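Long-range contacts in DR2417 (Deinococcus radiodurans, PDB 4XWW), which probably degrades and matures RNA as a metal-dependent 5'-3' exonuclease, possibly also cutting internally, and works as a homodimer: residues Leu108-Leu114 and Ile155-Ala159; Gly238-Leu242 and Ile332-Arg336. One frame throughout, in Å; residues are numbered along the deposited sequence.

Interaction 1: residues Leu108-Leu114 and Ile155-Ala159; sequences LPLTLAL and IPDNA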
loop_
_atom_site.group_PDB
_atom_site.type_symbol
_atom_site.label_atom_id
_atom_site.label_comp_id
_atom_site.label_asym_id
_atom_site.label_seq_id
_atom_site.Cartn_x
_atom_site.Cartn_y
_atom_site.Cartn_z
ATOM N N LEU A 108 20.987 -26.551 -7.112
ATOM C CA LEU A 108 21.584 -27.028 -5.855
ATOM C C LEU A 108 20.552 -27.778 -4.986
ATOM O O LEU A 108 19.355 -27.708 -5.258
ATOM C CB LEU A 108 22.220 -25.850 -5.114
ATOM C CG LEU A 108 23.611 -25.571 -5.690
ATOM C CD1 LEU A 108 23.564 -24.462 -6.715
ATOM C CD2 LEU A 108 24.637 -25.277 -4.596
ATOM N N PRO A 109 21.009 -28.533 -3.966
ATOM C CA PRO A 109 20.083 -29.471 -3.310
ATOM C C PRO A 109 18.803 -28.866 -2.698
ATOM O O PRO A 109 17.750 -29.476 -2.879
ATOM C CB PRO A 109 20.949 -30.091 -2.210
ATOM C CG PRO A 109 22.319 -29.993 -2.723
ATOM C CD PRO A 109 22.384 -28.697 -3.460
ATOM N N LEU A 110 18.867 -27.744 -1.984
ATOM C CA LEU A 110 17.635 -27.199 -1.406
ATOM C C LEU A 110 16.700 -26.751 -2.527
ATOM O O LEU A 110 15.488 -26.963 -2.466
ATOM C CB LEU A 110 17.923 -26.023 -0.453
ATOM C CG LEU A 110 16.687 -25.347 0.152
ATOM C CD1 LEU A 110 15.845 -26.362 0.966
ATOM C CD2 LEU A 110 17.124 -24.167 1.011
ATOM N N THR A 111 17.278 -26.162 -3.570
ATOM C CA THR A 111 16.498 -25.733 -4.729
ATOM C C THR A 111 15.727 -26.913 -5.312
ATOM O O THR A 111 14.508 -26.855 -5.481
ATOM C CB THR A 111 17.399 -25.114 -5.812
ATOM O OG1 THR A 111 18.166 -24.052 -5.229
ATOM C CG2 THR A 111 16.561 -24.558 -6.952
ATOM N N LEU A 112 16.412 -28.025 -5.550
ATOM C CA LEU A 112 15.734 -29.177 -6.121
ATOM C C LEU A 112 14.730 -29.807 -5.157
ATOM O O LEU A 112 13.698 -30.330 -5.588
ATOM C CB LEU A 112 16.765 -30.238 -6.580
ATOM C CG LEU A 112 17.745 -29.754 -7.657
ATOM C CD1 LEU A 112 18.588 -30.940 -8.189
ATOM C CD2 LEU A 112 17.015 -29.132 -8.820
ATOM N N ALA A 113 15.031 -29.788 -3.860
ATOM C CA ALA A 113 14.104 -30.377 -2.900
ATOM C C ALA A 113 12.771 -29.606 -2.926
ATOM O O ALA A 113 11.687 -30.207 -2.920
ATOM C CB ALA A 113 14.701 -30.384 -1.504
ATOM N N LEU A 114 12.863 -28.281 -2.981
ATOM C CA LEU A 114 11.672 -27.440 -3.035
ATOM C C LEU A 114 10.907 -27.639 -4.351
ATOM O O LEU A 114 9.678 -27.747 -4.351
ATOM C CB LEU A 114 12.059 -25.975 -2.831
ATOM C CG LEU A 114 12.633 -25.630 -1.441
ATOM C CD1 LEU A 114 13.205 -24.207 -1.399
ATOM C CD2 LEU A 114 11.569 -25.777 -0.360
ATOM N N ILE A 155 18.183 -17.209 1.245
ATOM C CA ILE A 155 17.872 -18.646 1.250
ATOM C C ILE A 155 19.187 -19.386 0.936
ATOM O O ILE A 155 20.021 -18.861 0.205
ATOM C CB ILE A 155 16.752 -19.000 0.219
ATOM C CG1 ILE A 155 16.202 -20.419 0.447
ATOM C CG2 ILE A 155 17.263 -18.864 -1.228
ATOM C CD1 ILE A 155 15.042 -20.794 -0.484
ATOM N N PRO A 156 19.406 -20.574 1.528
ATOM C CA PRO A 156 20.617 -21.350 1.212
ATOM C C PRO A 156 20.642 -21.879 -0.229
ATOM O O PRO A 156 19.606 -21.853 -0.917
ATOM C CB PRO A 156 20.558 -22.524 2.207
ATOM C CG PRO A 156 19.692 -22.050 3.315
ATOM C CD PRO A 156 18.676 -21.132 2.684
ATOM N N ASP A 157 21.807 -22.355 -0.661
ATOM C CA ASP A 157 21.962 -23.019 -1.952
ATOM C C ASP A 157 21.568 -22.069 -3.073
ATOM O O ASP A 157 20.866 -22.441 -4.011
ATOM C CB ASP A 157 21.142 -24.306 -2.004
ATOM C CG ASP A 157 21.854 -25.492 -1.351
ATOM O OD1 ASP A 157 23.075 -25.396 -1.072
ATOM O OD2 ASP A 157 21.183 -26.523 -1.125
ATOM N N ASN A 158 22.037 -20.834 -2.930
ATOM C CA ASN A 158 21.834 -19.771 -3.903
ATOM C C ASN A 158 23.065 -19.597 -4.769
ATOM O O ASN A 158 24.176 -19.463 -4.257
ATOM C CB ASN A 158 21.527 -18.464 -3.183
ATOM C CG ASN A 158 21.263 -17.340 -4.137
ATOM O OD1 ASN A 158 20.187 -17.258 -4.715
ATOM N ND2 ASN A 158 22.241 -16.452 -4.304
ATOM N N ALA A 159 22.883 -19.611 -6.084
ATOM C CA ALA A 159 24.030 -19.530 -6.973
ATOM C C ALA A 159 23.942 -18.368 -7.921
ATOM O O ALA A 159 22.856 -17.959 -8.333
ATOM C CB ALA A 159 24.188 -20.830 -7.791
HETATM O O HOH W 1 20.143 -23.748 -7.065
HETATM O O HOH W 2 17.718 -22.556 -2.862
#
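D157 reaches the first turn of helix 109-122 with its carboxylate, and a direct hydrogen bond is made there. L110 N donates to D157 OD2 over 2.8 Å, nearly straight at 164°, and OD2 accepts through the lone pair that faces away from OD1. The D157 torsion that sets CG beside its own backbone N (chi1 -82°) turns the carboxylate to this helix start. H285 adds a weak hydrogen bond to OD2, and the positive end of the helix dipole would probably favour the charged form.

Mostly apolar packing surrounds the bond. The methylene carbons L108 CB and D157 CB meet at 3.6 Å, while the P109 ring lies over D157 OD2, nearest at CD. Further out, L108 CD1 touches A159 CB at 3.8 Å. On the other flank a single methyl, L110 CD2, lies against both P156 CD and I155 CG1, at 3.8 and 3.9 Å respectively; L110 holds CG anti to its backbone N (chi1 177°), which carries the branch toward them. L114 CD1 and I155 CD1 come tip to tip at 4.0 Å.

Two waters gather on the T111 hydroxyl and link it to the loop backbone. One accepts from L108 N and bonds T111 OG1, with only a weak, long link to D157 O; the other bonds T111 OG1 and donates to P156 O at 2.8 Å.

L108 is the N-cap residue, and the aspartate from a distant loop satisfies a first-turn N-H that has no carbonyl of its own helix to bond. The loop 155-159 follows the zinc ligand H153, and the I155 side chain lies about 5 Å from a bound zinc: the arrangement joins a helix to an active-site loop of the metallo-beta-lactamase fold.

Interaction 2: residues Gly238-Leu242 and Ile332-Arg336; sequences GRVFL and IALRR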
loop_
_atom_site.group_PDB
_atom_site.type_symbol
_atom_site.label_atom_id
_atom_site.label_comp_id
_atom_site.label_asym_id
_atom_site.label_seq_id
_atom_site.Cartn_x
_atom_site.Cartn_y
_atom_site.Cartn_z
ATOM N N GLY A 238 8.598 -12.677 29.236
ATOM C CA GLY A 238 7.581 -13.698 29.048
ATOM C C GLY A 238 7.771 -14.487 27.761
ATOM O O GLY A 238 8.892 -14.694 27.299
ATOM N N ARG A 239 6.663 -14.927 27.174
ATOM C CA ARG A 239 6.702 -15.657 25.909
ATOM C C ARG A 239 7.203 -14.764 24.766
ATOM O O ARG A 239 6.988 -13.549 24.767
ATOM C CB ARG A 239 5.312 -16.209 25.565
ATOM C CG ARG A 239 4.758 -17.201 26.543
ATOM C CD ARG A 239 3.524 -17.898 25.971
ATOM N NE ARG A 239 2.471 -16.925 25.688
ATOM C CZ ARG A 239 1.223 -17.237 25.350
ATOM N NH1 ARG A 239 0.853 -18.504 25.266
ATOM N NH2 ARG A 239 0.342 -16.276 25.102
ATOM N N VAL A 240 7.858 -15.366 23.783
ATOM C CA VAL A 240 8.285 -14.657 22.578
ATOM C C VAL A 240 7.668 -15.338 21.366
ATOM O O VAL A 240 7.751 -16.569 21.215
ATOM C CB VAL A 240 9.830 -14.616 22.425
ATOM C CG1 VAL A 240 10.257 -13.949 21.106
ATOM C CG2 VAL A 240 10.485 -13.952 23.621
ATOM N N PHE A 241 7.054 -14.526 20.513
ATOM C CA PHE A 241 6.601 -14.933 19.194
ATOM C C PHE A 241 7.406 -14.165 18.178
ATOM O O PHE A 241 7.587 -12.951 18.299
ATOM C CB PHE A 241 5.106 -14.661 18.992
ATOM C CG PHE A 241 4.205 -15.335 19.995
ATOM C CD1 PHE A 241 4.118 -14.867 21.300
ATOM C CD2 PHE A 241 3.420 -16.416 19.629
ATOM C CE1 PHE A 241 3.279 -15.491 22.229
ATOM C CE2 PHE A 241 2.574 -17.031 20.537
ATOM C CZ PHE A 241 2.511 -16.577 21.843
ATOM N N LEU A 242 7.906 -14.860 17.166
ATOM C CA LEU A 242 8.676 -14.199 16.134
ATOM C C LEU A 242 8.186 -14.667 14.765
ATOM O O LEU A 242 7.904 -15.841 14.593
ATOM C CB LEU A 242 10.177 -14.499 16.308
ATOM C CG LEU A 242 11.130 -13.864 15.298
ATOM C CD1 LEU A 242 12.479 -13.593 15.975
ATOM C CD2 LEU A 242 11.330 -14.773 14.061
ATOM N N ILE A 332 -3.718 -21.010 20.595
ATOM C CA ILE A 332 -2.876 -20.044 21.280
ATOM C C ILE A 332 -3.597 -18.694 21.375
ATOM O O ILE A 332 -4.247 -18.249 20.427
ATOM C CB ILE A 332 -1.512 -19.863 20.563
ATOM C CG1 ILE A 332 -0.812 -21.207 20.341
ATOM C CG2 ILE A 332 -0.609 -18.925 21.349
ATOM C CD1 ILE A 332 0.328 -21.130 19.312
ATOM N N ALA A 333 -3.472 -18.038 22.520
ATOM C CA ALA A 333 -4.022 -16.702 22.696
ATOM C C ALA A 333 -2.975 -15.728 23.230
ATOM O O ALA A 333 -2.379 -15.968 24.276
ATOM C CB ALA A 333 -5.222 -16.751 23.629
ATOM N N LEU A 334 -2.761 -14.627 22.508
ATOM C CA LEU A 334 -1.847 -13.582 22.959
ATOM C C LEU A 334 -2.368 -12.894 24.218
ATOM O O LEU A 334 -3.576 -12.882 24.477
ATOM C CB LEU A 334 -1.632 -12.543 21.859
ATOM C CG LEU A 334 -0.905 -13.064 20.612
ATOM C CD1 LEU A 334 -0.585 -11.936 19.664
ATOM C CD2 LEU A 334 0.366 -13.798 20.983
ATOM N N ARG A 335 -1.451 -12.324 24.999
ATOM C CA ARG A 335 -1.821 -11.586 26.214
ATOM C C ARG A 335 -0.747 -10.562 26.578
ATOM O O ARG A 335 0.400 -10.658 26.111
ATOM C CB ARG A 335 -2.059 -12.550 27.387
ATOM C CG ARG A 335 -0.994 -13.633 27.571
ATOM C CD ARG A 335 -1.287 -14.483 28.822
ATOM N NE ARG A 335 -0.778 -15.854 28.713
ATOM C CZ ARG A 335 0.443 -16.237 29.072
ATOM N NH1 ARG A 335 1.304 -15.357 29.566
ATOM N NH2 ARG A 335 0.805 -17.508 28.953
ATOM N N ARG A 336 -1.114 -9.590 27.412
ATOM C CA ARG A 336 -0.142 -8.622 27.919
ATOM C C ARG A 336 1.030 -9.341 28.552
ATOM O O ARG A 336 0.827 -10.213 29.385
ATOM C CB ARG A 336 -0.767 -7.699 28.956
ATOM C CG ARG A 336 -1.280 -6.413 28.409
ATOM C CD ARG A 336 -2.037 -5.595 29.447
ATOM N NE ARG A 336 -3.295 -5.156 28.861
ATOM C CZ ARG A 336 -3.381 -4.179 27.968
ATOM N NH1 ARG A 336 -2.288 -3.534 27.592
ATOM N NH2 ARG A 336 -4.561 -3.837 27.469
HETATM O O HOH W 3 -1.985 -19.196 24.903
#
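I332 begins the contact by setting its branch methyl CG2 at the edge of the F241 ring, 3.8 Å from F241 CE2. The two side chains run past each other in opposite directions.

A333 contributes backbone rather than side chain. Its carbonyl oxygen accepts a hydrogen bond from R239 NH2 at 2.9 Å; the donor stands above the carbonyl plane, whereas the oxygen lies almost exactly in the plane of the guanidinium. A water beside this bond accepts from both R239 NH1 and A333 N, so two nitrogens of the arginine are tied to one residue. D338 forms a salt bridge with the same NH2.

L334 sends CD2 over the face of F241, a CH-pi contact 3.7 Å from the ring centroid and 17° off the normal. The edge of that ring, at CZ, in turn rests on one face of the R239 guanidinium.

R335 takes the opposite face. Its guanidinium stacks flat on that of R239, centres 3.9 Å apart and planes 12° from parallel, although the two side chains cross at about a right angle. The bend of R239 at chi3 (-61°) helps place its flat head between F241 and R335. Salt bridges from R335 to D303 and from R239 to D338 probably offset the repulsion of the paired charges.

F241 belongs to strand 240-243, the middle strand of a five-stranded parallel sheet, and pairs with strand 339-342, into which the loop 332-336 leads. Helix 320-326 packs through L324 on F241, I332 and L334, and helix 351-364 meets L334 through L361 and I364.

How the interactions relate
The two contacts follow one another along the chain: interaction 1 belongs to the metallo-beta-lactamase part of the protein, interaction 2 to the beta-CASP part. Their centres are 33 Å apart and their nearest atoms about 15 Å, so neither touches the other. Interaction 1 is buried beside the catalytic zinc centre, about 5 Å from the bound nucleic acid at its nearest atom, and also meets 249-261 and 271-282, helices of the beta-CASP part. Interaction 2 is partly buried, away from the metal and substrate sites, its nearest atom about 9 Å from the bound nucleic acid. Interaction 1 thus lies where the two parts adjoin, and interaction 2 within the beta-CASP part.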